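Local coordinates for protein succinate-semialdehyde dehydrogenase (Streptococcus pyogenes MGAS1882, PDB 4OGD) that probably oxidises succinic semialdehyde to succinate as a member of the aldehyde dehydrogenase family, binding NADP+ as its cofactor, at residues Q261-S266 with Y386-T391; T409-I414 with L424-I429; Q193-K198 with E217-N222; G123-V128 with R199-C204. All blocks are in the same frame, centred on the assembly; numbering follows the deposited sequence.

Contact 1: Q261-S266 with Y386-T391; sequences QVCTSS and YGLGGT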
loop_
_atom_site.group_PDB
_atom_site.type_symbol
_atom_site.label_atom_id
_atom_site.label_comp_id
_atom_site.label_asym_id
_atom_site.label_seq_id
_atom_site.Cartn_x
_atom_site.Cartn_y
_atom_site.Cartn_z
ATOM N N GLN A 261 9.623 -15.012 -20.964
ATOM C CA GLN A 261 10.130 -14.045 -19.998
ATOM C C GLN A 261 9.012 -13.104 -19.552
ATOM O O GLN A 261 9.098 -11.886 -19.721
ATOM C CB GLN A 261 11.275 -13.255 -20.626
ATOM C CG GLN A 261 12.387 -14.147 -21.187
ATOM C CD GLN A 261 13.428 -13.345 -21.945
ATOM O OE1 GLN A 261 14.567 -13.189 -21.491
ATOM N NE2 GLN A 261 13.041 -12.819 -23.105
ATOM N N VAL A 262 7.954 -13.680 -18.989
ATOM C CA VAL A 262 6.747 -12.919 -18.688
ATOM C C VAL A 262 6.311 -13.331 -17.298
ATOM O O VAL A 262 6.233 -14.528 -17.005
ATOM C CB VAL A 262 5.625 -13.229 -19.706
ATOM C CG1 VAL A 262 4.368 -12.416 -19.411
ATOM C CG2 VAL A 262 6.094 -12.932 -21.119
ATOM N N CYS A 263 6.065 -12.356 -16.429
ATOM C CA CYS A 263 5.648 -12.678 -15.070
ATOM C C CYS A 263 4.349 -13.489 -15.063
ATOM O O CYS A 263 4.147 -14.331 -14.184
ATOM C CB CYS A 263 5.502 -11.401 -14.242
ATOM S SG CYS A 263 4.442 -10.167 -14.986
ATOM N N THR A 264 3.491 -13.253 -16.058
ATOM C CA THR A 264 2.241 -13.995 -16.216
ATOM C C THR A 264 2.318 -15.080 -17.304
ATOM O O THR A 264 1.294 -15.479 -17.878
ATOM C CB THR A 264 1.050 -13.053 -16.530
ATOM O OG1 THR A 264 1.416 -12.153 -17.585
ATOM C CG2 THR A 264 0.653 -12.250 -15.296
ATOM N N SER A 265 3.521 -15.571 -17.587
ATOM C CA SER A 265 3.654 -16.715 -18.495
ATOM C C SER A 265 2.957 -17.923 -17.866
ATOM O O SER A 265 2.833 -18.010 -16.645
ATOM C CB SER A 265 5.124 -17.034 -18.757
ATOM O OG SER A 265 5.269 -17.887 -19.895
ATOM N N SER A 266 2.484 -18.849 -18.694
ATOM C CA SER A 266 1.791 -20.024 -18.169
ATOM C C SER A 266 2.802 -21.092 -17.763
ATOM O O SER A 266 3.040 -22.046 -18.502
ATOM C CB SER A 266 0.816 -20.557 -19.218
ATOM O OG SER A 266 -0.153 -19.559 -19.522
ATOM N N TYR A 386 4.047 -17.852 -5.221
ATOM C CA TYR A 386 3.580 -16.827 -6.146
ATOM C C TYR A 386 2.069 -16.848 -6.249
ATOM O O TYR A 386 1.416 -17.813 -5.856
ATOM C CB TYR A 386 4.174 -17.081 -7.529
ATOM C CG TYR A 386 5.677 -17.149 -7.528
ATOM C CD1 TYR A 386 6.336 -18.360 -7.396
ATOM C CD2 TYR A 386 6.434 -15.990 -7.649
ATOM C CE1 TYR A 386 7.719 -18.424 -7.392
ATOM C CE2 TYR A 386 7.814 -16.041 -7.643
ATOM C CZ TYR A 386 8.447 -17.262 -7.522
ATOM O OH TYR A 386 9.820 -17.315 -7.519
ATOM N N GLY A 387 1.503 -15.780 -6.794
ATOM C CA GLY A 387 0.076 -15.758 -7.042
ATOM C C GLY A 387 -0.252 -14.569 -7.913
ATOM O O GLY A 387 -0.938 -13.648 -7.480
ATOM N N LEU A 388 0.245 -14.579 -9.146
ATOM C CA LEU A 388 0.048 -13.426 -10.017
ATOM C C LEU A 388 -1.142 -13.625 -10.938
ATOM O O LEU A 388 -2.177 -12.967 -10.779
ATOM C CB LEU A 388 1.310 -13.127 -10.833
ATOM C CG LEU A 388 1.219 -11.860 -11.694
ATOM C CD1 LEU A 388 0.886 -10.606 -10.880
ATOM C CD2 LEU A 388 2.546 -11.675 -12.397
ATOM N N GLY A 389 -0.996 -14.538 -11.895
ATOM C CA GLY A 389 -2.068 -14.839 -12.827
ATOM C C GLY A 389 -2.452 -16.306 -12.808
ATOM O O GLY A 389 -2.459 -16.948 -11.760
ATOM N N GLY A 390 -2.753 -16.843 -13.985
ATOM C CA GLY A 390 -3.193 -18.224 -14.087
ATOM C C GLY A 390 -4.314 -18.355 -15.086
ATOM O O GLY A 390 -4.927 -17.365 -15.476
ATOM N N THR A 391 -4.580 -19.591 -15.503
ATOM C CA THR A 391 -5.598 -19.866 -16.505
ATOM C C THR A 391 -6.467 -21.011 -16.047
ATOM O O THR A 391 -5.963 -21.965 -15.462
ATOM C CB THR A 391 -4.938 -20.253 -17.834
ATOM O OG1 THR A 391 -4.296 -19.104 -18.396
ATOM C CG2 THR A 391 -5.961 -20.813 -18.840
HETATM O O HOH W 1 -1.169 -16.312 -16.540
HETATM O O HOH W 2 -1.682 -18.921 -17.397
#

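Contact 2: T409-I414 with L424-I429; sequences TGMSFI and LPFGGI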
loop_
_atom_site.group_PDB
_atom_site.type_symbol
_atom_site.label_atom_id
_atom_site.label_comp_id
_atom_site.label_asym_id
_atom_site.label_seq_id
_atom_site.Cartn_x
_atom_site.Cartn_y
_atom_site.Cartn_z
ATOM N N THR A 409 -4.634 -16.166 -6.215
ATOM C CA THR A 409 -3.889 -15.435 -7.228
ATOM C C THR A 409 -4.629 -14.149 -7.563
ATOM O O THR A 409 -5.825 -14.026 -7.288
ATOM C CB THR A 409 -3.726 -16.281 -8.511
ATOM O OG1 THR A 409 -2.772 -15.655 -9.369
ATOM C CG2 THR A 409 -5.053 -16.413 -9.251
ATOM N N GLY A 410 -3.932 -13.196 -8.177
ATOM C CA GLY A 410 -4.530 -11.903 -8.468
ATOM C C GLY A 410 -5.345 -11.841 -9.750
ATOM O O GLY A 410 -6.181 -10.946 -9.920
ATOM N N MET A 411 -5.099 -12.778 -10.665
ATOM C CA MET A 411 -5.765 -12.769 -11.966
ATOM C C MET A 411 -6.036 -14.179 -12.475
ATOM O O MET A 411 -5.194 -15.064 -12.359
ATOM C CB MET A 411 -4.908 -12.031 -13.002
ATOM C CG MET A 411 -4.661 -10.575 -12.664
ATOM S SD MET A 411 -3.508 -9.750 -13.770
ATOM C CE MET A 411 -1.967 -10.543 -13.323
ATOM N N SER A 412 -7.208 -14.375 -13.067
ATOM C CA SER A 412 -7.537 -15.664 -13.676
ATOM C C SER A 412 -8.042 -15.442 -15.082
ATOM O O SER A 412 -9.000 -14.695 -15.284
ATOM C CB SER A 412 -8.591 -16.404 -12.850
ATOM O OG SER A 412 -8.093 -16.735 -11.563
ATOM N N PHE A 413 -7.384 -16.077 -16.051
ATOM C CA PHE A 413 -7.747 -15.928 -17.451
ATOM C C PHE A 413 -8.466 -17.181 -17.908
ATOM O O PHE A 413 -7.937 -18.291 -17.799
ATOM C CB PHE A 413 -6.495 -15.660 -18.286
ATOM C CG PHE A 413 -5.744 -14.436 -17.849
ATOM C CD1 PHE A 413 -6.249 -13.171 -18.119
ATOM C CD2 PHE A 413 -4.552 -14.550 -17.153
ATOM C CE1 PHE A 413 -5.574 -12.033 -17.697
ATOM C CE2 PHE A 413 -3.866 -13.412 -16.726
ATOM C CZ PHE A 413 -4.379 -12.157 -17.008
ATOM N N ILE A 414 -9.682 -17.011 -18.405
ATOM C CA ILE A 414 -10.517 -18.166 -18.747
ATOM C C ILE A 414 -10.321 -18.561 -20.217
ATOM O O ILE A 414 -10.459 -17.719 -21.107
ATOM C CB ILE A 414 -12.015 -17.881 -18.472
ATOM C CG1 ILE A 414 -12.242 -17.462 -17.014
ATOM C CG2 ILE A 414 -12.888 -19.084 -18.873
ATOM C CD1 ILE A 414 -11.625 -18.377 -15.979
ATOM N N LEU A 424 -8.403 -3.219 -17.144
ATOM C CA LEU A 424 -8.334 -4.399 -16.271
ATOM C C LEU A 424 -7.225 -4.255 -15.224
ATOM O O LEU A 424 -6.070 -3.984 -15.576
ATOM C CB LEU A 424 -8.072 -5.657 -17.110
ATOM C CG LEU A 424 -9.067 -6.009 -18.220
ATOM C CD1 LEU A 424 -8.658 -7.302 -18.945
ATOM C CD2 LEU A 424 -10.478 -6.123 -17.658
ATOM N N PRO A 425 -7.557 -4.460 -13.934
ATOM C CA PRO A 425 -6.521 -4.346 -12.900
ATOM C C PRO A 425 -5.515 -5.481 -12.986
ATOM O O PRO A 425 -5.884 -6.632 -13.282
ATOM C CB PRO A 425 -7.310 -4.422 -11.593
ATOM C CG PRO A 425 -8.574 -5.161 -11.941
ATOM C CD PRO A 425 -8.879 -4.803 -13.377
ATOM N N PHE A 426 -4.253 -5.150 -12.737
ATOM C CA PHE A 426 -3.159 -6.102 -12.878
ATOM C C PHE A 426 -2.333 -6.124 -11.603
ATOM O O PHE A 426 -1.788 -5.101 -11.201
ATOM C CB PHE A 426 -2.282 -5.699 -14.067
ATOM C CG PHE A 426 -1.276 -6.746 -14.493
ATOM C CD1 PHE A 426 -0.180 -7.055 -13.694
ATOM C CD2 PHE A 426 -1.399 -7.376 -15.724
ATOM C CE1 PHE A 426 0.753 -8.003 -14.093
ATOM C CE2 PHE A 426 -0.470 -8.321 -16.137
ATOM C CZ PHE A 426 0.608 -8.635 -15.321
ATOM N N GLY A 427 -2.237 -7.290 -10.972
ATOM C CA GLY A 427 -1.381 -7.438 -9.805
ATOM C C GLY A 427 -1.558 -8.788 -9.154
ATOM O O GLY A 427 -2.397 -9.583 -9.580
ATOM N N GLY A 428 -0.763 -9.047 -8.120
ATOM C CA GLY A 428 -0.764 -10.359 -7.499
ATOM C C GLY A 428 -0.861 -10.340 -5.982
ATOM O O GLY A 428 -1.213 -9.324 -5.359
ATOM N N ILE A 429 -0.568 -11.499 -5.392
ATOM C CA ILE A 429 -0.475 -11.657 -3.946
ATOM C C ILE A 429 0.772 -12.493 -3.664
ATOM O O ILE A 429 1.508 -12.845 -4.592
ATOM C CB ILE A 429 -1.720 -12.364 -3.363
ATOM C CG1 ILE A 429 -1.882 -13.745 -3.995
ATOM C CG2 ILE A 429 -2.967 -11.507 -3.592
ATOM C CD1 ILE A 429 -3.026 -14.589 -3.393
HETATM O O HOH W 3 -5.652 -7.985 -10.553
#

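Contact 3: Q193-K198 with E217-N222; sequences QVIADK and EEAGKN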
loop_
_atom_site.group_PDB
_atom_site.type_symbol
_atom_site.label_atom_id
_atom_site.label_comp_id
_atom_site.label_asym_id
_atom_site.label_seq_id
_atom_site.Cartn_x
_atom_site.Cartn_y
_atom_site.Cartn_z
ATOM N N GLN A 193 19.428 6.789 -2.030
ATOM C CA GLN A 193 19.331 8.210 -1.730
ATOM C C GLN A 193 18.018 8.801 -2.233
ATOM O O GLN A 193 17.404 9.628 -1.558
ATOM C CB GLN A 193 20.498 8.967 -2.359
ATOM C CG GLN A 193 21.861 8.606 -1.803
ATOM C CD GLN A 193 22.981 9.271 -2.586
ATOM O OE1 GLN A 193 23.752 8.606 -3.279
ATOM N NE2 GLN A 193 23.067 10.594 -2.492
ATOM N N VAL A 194 17.591 8.376 -3.417
ATOM C CA VAL A 194 16.323 8.841 -3.977
ATOM C C VAL A 194 15.168 8.450 -3.047
ATOM O O VAL A 194 14.304 9.265 -2.734
ATOM C CB VAL A 194 16.099 8.316 -5.420
ATOM C CG1 VAL A 194 14.692 8.648 -5.912
ATOM C CG2 VAL A 194 17.141 8.923 -6.368
ATOM N N ILE A 195 15.189 7.212 -2.569
ATOM C CA ILE A 195 14.119 6.717 -1.703
ATOM C C ILE A 195 14.085 7.467 -0.370
ATOM O O ILE A 195 13.015 7.709 0.194
ATOM C CB ILE A 195 14.251 5.200 -1.487
ATOM C CG1 ILE A 195 14.113 4.482 -2.831
ATOM C CG2 ILE A 195 13.174 4.689 -0.520
ATOM C CD1 ILE A 195 14.296 2.955 -2.777
ATOM N N ALA A 196 15.256 7.868 0.115
ATOM C CA ALA A 196 15.348 8.580 1.384
ATOM C C ALA A 196 15.088 10.080 1.252
ATOM O O ALA A 196 15.040 10.795 2.247
ATOM C CB ALA A 196 16.712 8.340 2.018
ATOM N N ASP A 197 14.935 10.562 0.025
ATOM C CA ASP A 197 14.785 11.996 -0.195
ATOM C C ASP A 197 13.352 12.402 0.106
ATOM O O ASP A 197 12.417 11.757 -0.364
ATOM C CB ASP A 197 15.134 12.346 -1.645
ATOM C CG ASP A 197 15.242 13.840 -1.870
ATOM O OD1 ASP A 197 14.193 14.506 -2.010
ATOM O OD2 ASP A 197 16.378 14.355 -1.893
ATOM N N LYS A 198 13.167 13.469 0.880
ATOM C CA LYS A 198 11.821 13.850 1.300
ATOM C C LYS A 198 10.930 14.360 0.167
ATOM O O LYS A 198 9.717 14.457 0.332
ATOM C CB LYS A 198 11.862 14.856 2.455
ATOM C CG LYS A 198 12.430 16.203 2.095
ATOM C CD LYS A 198 12.514 17.056 3.344
ATOM C CE LYS A 198 12.817 18.502 3.022
ATOM N NZ LYS A 198 12.729 19.319 4.265
ATOM N N GLU A 217 12.307 -2.742 1.363
ATOM C CA GLU A 217 12.990 -2.590 2.647
ATOM C C GLU A 217 13.464 -1.148 2.840
ATOM O O GLU A 217 13.254 -0.555 3.905
ATOM C CB GLU A 217 14.163 -3.575 2.750
ATOM C CG GLU A 217 14.955 -3.490 4.048
ATOM C CD GLU A 217 16.165 -4.406 4.063
ATOM O OE1 GLU A 217 16.253 -5.296 3.198
ATOM O OE2 GLU A 217 17.031 -4.225 4.943
ATOM N N GLU A 218 14.081 -0.576 1.803
ATOM C CA GLU A 218 14.578 0.796 1.861
ATOM C C GLU A 218 13.415 1.795 1.956
ATOM O O GLU A 218 13.484 2.780 2.689
ATOM C CB GLU A 218 15.469 1.087 0.641
ATOM C CG GLU A 218 16.100 2.471 0.638
ATOM C CD GLU A 218 17.147 2.665 1.731
ATOM O OE1 GLU A 218 17.806 1.675 2.124
ATOM O OE2 GLU A 218 17.310 3.818 2.192
ATOM N N ALA A 219 12.337 1.530 1.225
ATOM C CA ALA A 219 11.160 2.385 1.303
ATOM C C ALA A 219 10.555 2.381 2.704
ATOM O O ALA A 219 10.185 3.427 3.226
ATOM C CB ALA A 219 10.123 1.962 0.276
ATOM N N GLY A 220 10.453 1.203 3.313
ATOM C CA GLY A 220 9.887 1.105 4.649
ATOM C C GLY A 220 10.716 1.873 5.661
ATOM O O GLY A 220 10.167 2.584 6.506
ATOM N N LYS A 221 12.036 1.739 5.562
ATOM C CA LYS A 221 12.960 2.475 6.433
ATOM C C LYS A 221 12.659 3.976 6.403
ATOM O O LYS A 221 12.815 4.680 7.408
ATOM C CB LYS A 221 14.403 2.209 5.987
ATOM C CG LYS A 221 15.490 2.876 6.819
ATOM C CD LYS A 221 16.863 2.462 6.296
ATOM C CE LYS A 221 17.993 3.204 7.000
ATOM N NZ LYS A 221 19.320 2.587 6.688
ATOM N N ASN A 222 12.191 4.447 5.249
ATOM C CA ASN A 222 11.951 5.867 5.015
ATOM C C ASN A 222 10.478 6.254 4.979
ATOM O O ASN A 222 10.129 7.375 4.587
ATOM C CB ASN A 222 12.642 6.297 3.716
ATOM C CG ASN A 222 14.155 6.254 3.830
ATOM O OD1 ASN A 222 14.753 7.101 4.490
ATOM N ND2 ASN A 222 14.777 5.254 3.212
#

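Contact 4: G123-V128 with R199-C204; sequences GVILAV and RVVGVC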
loop_
_atom_site.group_PDB
_atom_site.type_symbol
_atom_site.label_atom_id
_atom_site.label_comp_id
_atom_site.label_asym_id
_atom_site.label_seq_id
_atom_site.Cartn_x
_atom_site.Cartn_y
_atom_site.Cartn_z
ATOM N N GLY A 123 3.391 14.084 -4.690
ATOM C CA GLY A 123 4.780 14.457 -4.894
ATOM C C GLY A 123 5.499 13.680 -5.978
ATOM O O GLY A 123 4.879 13.241 -6.942
ATOM N N VAL A 124 6.810 13.516 -5.820
ATOM C CA VAL A 124 7.627 12.828 -6.823
ATOM C C VAL A 124 7.591 11.323 -6.570
ATOM O O VAL A 124 7.775 10.865 -5.438
ATOM C CB VAL A 124 9.085 13.326 -6.808
ATOM C CG1 VAL A 124 9.902 12.655 -7.918
ATOM C CG2 VAL A 124 9.118 14.844 -6.953
ATOM N N ILE A 125 7.333 10.561 -7.626
ATOM C CA ILE A 125 7.268 9.106 -7.522
ATOM C C ILE A 125 8.480 8.486 -8.208
ATOM O O ILE A 125 8.787 8.826 -9.353
ATOM C CB ILE A 125 5.988 8.566 -8.184
ATOM C CG1 ILE A 125 4.748 9.167 -7.518
ATOM C CG2 ILE A 125 5.952 7.044 -8.138
ATOM C CD1 ILE A 125 4.656 8.872 -6.037
ATOM N N LEU A 126 9.179 7.595 -7.505
ATOM C CA LEU A 126 10.220 6.779 -8.124
ATOM C C LEU A 126 9.621 5.509 -8.703
ATOM O O LEU A 126 9.008 4.713 -7.981
ATOM C CB LEU A 126 11.307 6.406 -7.110
ATOM C CG LEU A 126 12.292 5.341 -7.595
ATOM C CD1 LEU A 126 13.123 5.819 -8.785
ATOM C CD2 LEU A 126 13.208 4.883 -6.463
ATOM N N ALA A 127 9.805 5.321 -10.005
ATOM C CA ALA A 127 9.408 4.088 -10.665
ATOM C C ALA A 127 10.655 3.273 -10.963
ATOM O O ALA A 127 11.623 3.787 -11.531
ATOM C CB ALA A 127 8.639 4.392 -11.955
ATOM N N VAL A 128 10.646 2.011 -10.543
ATOM C CA VAL A 128 11.743 1.098 -10.844
ATOM C C VAL A 128 11.155 0.028 -11.753
ATOM O O VAL A 128 10.269 -0.711 -11.338
ATOM C CB VAL A 128 12.322 0.462 -9.568
ATOM C CG1 VAL A 128 13.493 -0.448 -9.917
ATOM C CG2 VAL A 128 12.760 1.542 -8.588
ATOM N N ARG A 199 11.523 14.678 -0.981
ATOM C CA ARG A 199 10.734 15.108 -2.131
ATOM C C ARG A 199 10.072 13.913 -2.803
ATOM O O ARG A 199 9.087 14.062 -3.524
ATOM C CB ARG A 199 11.607 15.874 -3.128
ATOM C CG ARG A 199 12.059 17.231 -2.601
ATOM C CD ARG A 199 13.215 17.815 -3.416
ATOM N NE ARG A 199 14.443 17.040 -3.250
ATOM C CZ ARG A 199 15.656 17.465 -3.597
ATOM N NH1 ARG A 199 15.816 18.675 -4.124
ATOM N NH2 ARG A 199 16.715 16.683 -3.409
ATOM N N VAL A 200 10.617 12.727 -2.547
ATOM C CA VAL A 200 10.080 11.486 -3.097
ATOM C C VAL A 200 9.072 10.869 -2.124
ATOM O O VAL A 200 9.367 10.685 -0.936
ATOM C CB VAL A 200 11.218 10.514 -3.454
ATOM C CG1 VAL A 200 10.673 9.171 -3.888
ATOM C CG2 VAL A 200 12.087 11.141 -4.555
ATOM N N VAL A 201 7.871 10.580 -2.621
ATOM C CA VAL A 201 6.756 10.241 -1.739
ATOM C C VAL A 201 6.158 8.863 -1.985
ATOM O O VAL A 201 5.138 8.501 -1.393
ATOM C CB VAL A 201 5.627 11.290 -1.847
ATOM C CG1 VAL A 201 6.177 12.684 -1.546
ATOM C CG2 VAL A 201 4.978 11.251 -3.231
ATOM N N GLY A 202 6.787 8.089 -2.858
ATOM C CA GLY A 202 6.266 6.778 -3.186
ATOM C C GLY A 202 7.203 6.081 -4.138
ATOM O O GLY A 202 7.926 6.726 -4.903
ATOM N N VAL A 203 7.199 4.756 -4.084
ATOM C CA VAL A 203 8.006 3.962 -5.000
ATOM C C VAL A 203 7.141 2.859 -5.600
ATOM O O VAL A 203 6.531 2.075 -4.877
ATOM C CB VAL A 203 9.222 3.318 -4.297
ATOM C CG1 VAL A 203 10.082 2.602 -5.315
ATOM C CG2 VAL A 203 10.044 4.375 -3.545
ATOM N N CYS A 204 7.079 2.799 -6.927
ATOM C CA CYS A 204 6.407 1.681 -7.583
ATOM C C CYS A 204 7.452 0.858 -8.308
ATOM O O CYS A 204 8.263 1.391 -9.066
ATOM C CB CYS A 204 5.305 2.156 -8.547
ATOM S SG CYS A 204 5.830 3.423 -9.741
#

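Contact 1: Q261-S266 with Y386-T391
Leu388 lays its CD2 methyl against two consecutive residues of the loop 261-266. Leu388 CD2 is 3.5 Å from Cys263 CB, closer than carbons usually pack, and equally near Cys263 SG. Leu388 CD2 also meets Thr264 CG2 at 3.5 Å, while Leu388 CG stands 3.7 Å from that carbon. Leu388 reaches both because its CG is trans to the backbone N (chi1 -175°), which carries the branch across the gap. Thr264 answers with CG2, turned opposite its own carbonyl carbon and beside its N, and the two side chains meet at about a right angle. Cys263 occupies the place in the Gln-Val-Cys sequence where aldehyde dehydrogenases carry their nucleophile, consistent with Cys263 being that nucleophile, which Leu388 would then back.

Farther along, water takes over. Residues 263-266 and 388-391 run only 20° apart, yet no direct hydrogen bond joins the segments. One water donates to Thr264 O (2.9 Å) and accepts weakly from Gly390 N. A second links Ser266 OG, 2.7 Å away, to Thr391 OG1 at 2.8 Å, donating to the threonine. Thr391 OG1 is also bonded to Ser416 O, which fixes this hydroxyl from a second direction. The loop's own shape comes from a type I turn, Val262 to Ser265, closed by Ser265 N to Val262 O.

The loop joins helix 244-256 to strand 268-272. Met411 of strand 411-414 touches both Thr264 and Leu388, and Phe236 of strand 235-238 packs on Ser266 and Thr391.

Contact 2: T409-I414 with L424-I429
A Met-aromatic contact between Met411 and Phe426 anchors the loop 424-429, whose Pro-Phe-Gly-Gly sequence is a hallmark of aldehyde dehydrogenases, onto the start of strand 411-414. The methionine lies over one face of the ring: Met411 CE is 3.6 Å from the Phe426 ring centroid and just 6° off the normal, a CH-pi contact. Met411 SD sits over the same face, nearer the rim, with Phe426 CD2 3.7 Å away. A bend at the last torsion (chi3 -70°) swings the methyl over the ring centre. Phe426 also has Arg140 as a cation-pi partner.

Beside this the two segments come together through glycines. Gly410 CA points a hydrogen at Gly427 O, 3.3 Å away with an angle of 155° at the hydrogen, and Gly410 CA lies 4.2 Å from Gly428 CA. At the far end Ile429 reaches across with CD1, 3.6 Å from Thr409 N.

Both segments bond through their backbones to Gly387, Gly410 from one and Ile429 from the other. Strand 411-414 pairs with strand 391-393, and a strand of the second subunit continues the sheet in parallel beyond it.

Contact 3: Q193-K198 with E217-N222
The last turns of helices 188-196 and 209-221 approach with CA atoms 6.0 Å apart for Ile195 and Ala219, and 5.7 Å for Ala196 and Asn222, close enough for side chains to rest directly on the opposite backbone. Strand 200-206 runs between these helices in the chain, making them successive helices of an alpha-beta-alpha unit of the Rossmann-type domain. Ile195 carries the apolar part. Its CG2 branch, trans to the backbone N, settles on the neighbouring helix 3.6 Å from Ala219 CA and 3.8 Å from Glu218 CG. The other branch, ending in Ile195 CD1, approaches Glu218 CG and CB, and the two side chains meet at a slant. Glu218 thus offers its aliphatic part to the isoleucine, and the bend at chi2 (68°) turns the carboxylate back alongside its own helix.

Asn222, the first residue to leave helical geometry, folds its amide onto the final turn. Asn222 ND2 donates to Glu218 O at 2.8 Å, with an N-H...O angle of 145° and the donor tilted 30° from the carbonyl plane. Asn222 N also bonds weakly to Glu218 O. Across the gap Asn222 OD1 rests 3.4 Å from Ala196 CB.

No hydrogen bond joins 193-198 directly to 217-222. Between them the contact is mainly van der Waals, and Lys224, just past helix 209-221, adds a polar link to Ile195 O. Asn222 ND2 faces two acceptors of Glu218, O and weakly OE2, which probably eases their closeness and helps hold the amide against Ala196.

Contact 4: G123-V128 with R199-C204
Five backbone hydrogen bonds tie strand 124-128 to residues 199-204 in parallel. Val201 N to Val124 O is the shortest at 2.8 Å, with an N-H...O angle of 168°. Val128 N to Cys204 O is equally straight at 2.9 Å, and Cys204 N reaches Leu126 O at the same length. Leu126 N to Gly202 O and the longer Val124 N to Arg199 O, at 3.3 Å, complete the ladder. Val124 pairs with Val200 and Leu126 with Val203, so three steps of one strand match two of the other: the extra residue is a beta bulge at Val201, whose psi of 7° departs from extended geometry.

The side chains then pack in two layers. Leu126 and Val203 lie side by side, Leu126 CD2 4.0 Å from Val203 CG1, on the face shared with Val124 and Val200. The reverse face carries Ile125, Ala127 and Cys204, with Ala127 CB 3.7 Å from Cys204 SG. Separately, Ile125 CD1 reaches Val201 CG2 at the bulge, also at 3.7 Å.

These are central strands of the Rossmann-type sheet, between strands 152-155 and 225-229. Helices 188-196 and 22-41 pack on the Leu126 face, and helix 136-148 on the Ala127 face.

Overall arrangement
The four contacts form two groups within one chain. Contacts 1 and 2 touch, their centres 9 Å apart, and are both buried: Thr409 OG1 probably bonds to Gly389 O, and Phe413 N to Gly390 O. Contacts 3 and 4, centres 10 Å apart, share a Rossmann-type unit in which strand 200-206 connects the two helices of contact 3. Between the groups, centres lie 24 to 29 Å apart. Contact 4 is a buried, backbone-bonded sheet core, whereas contact 3 is partly buried and lacks cross-bonds between its segments. Contact 1 joins leucine packing to water bridges, and contact 2 relies on an aromatic face and glycines. Contacts 2 and 3 also approach the second subunit.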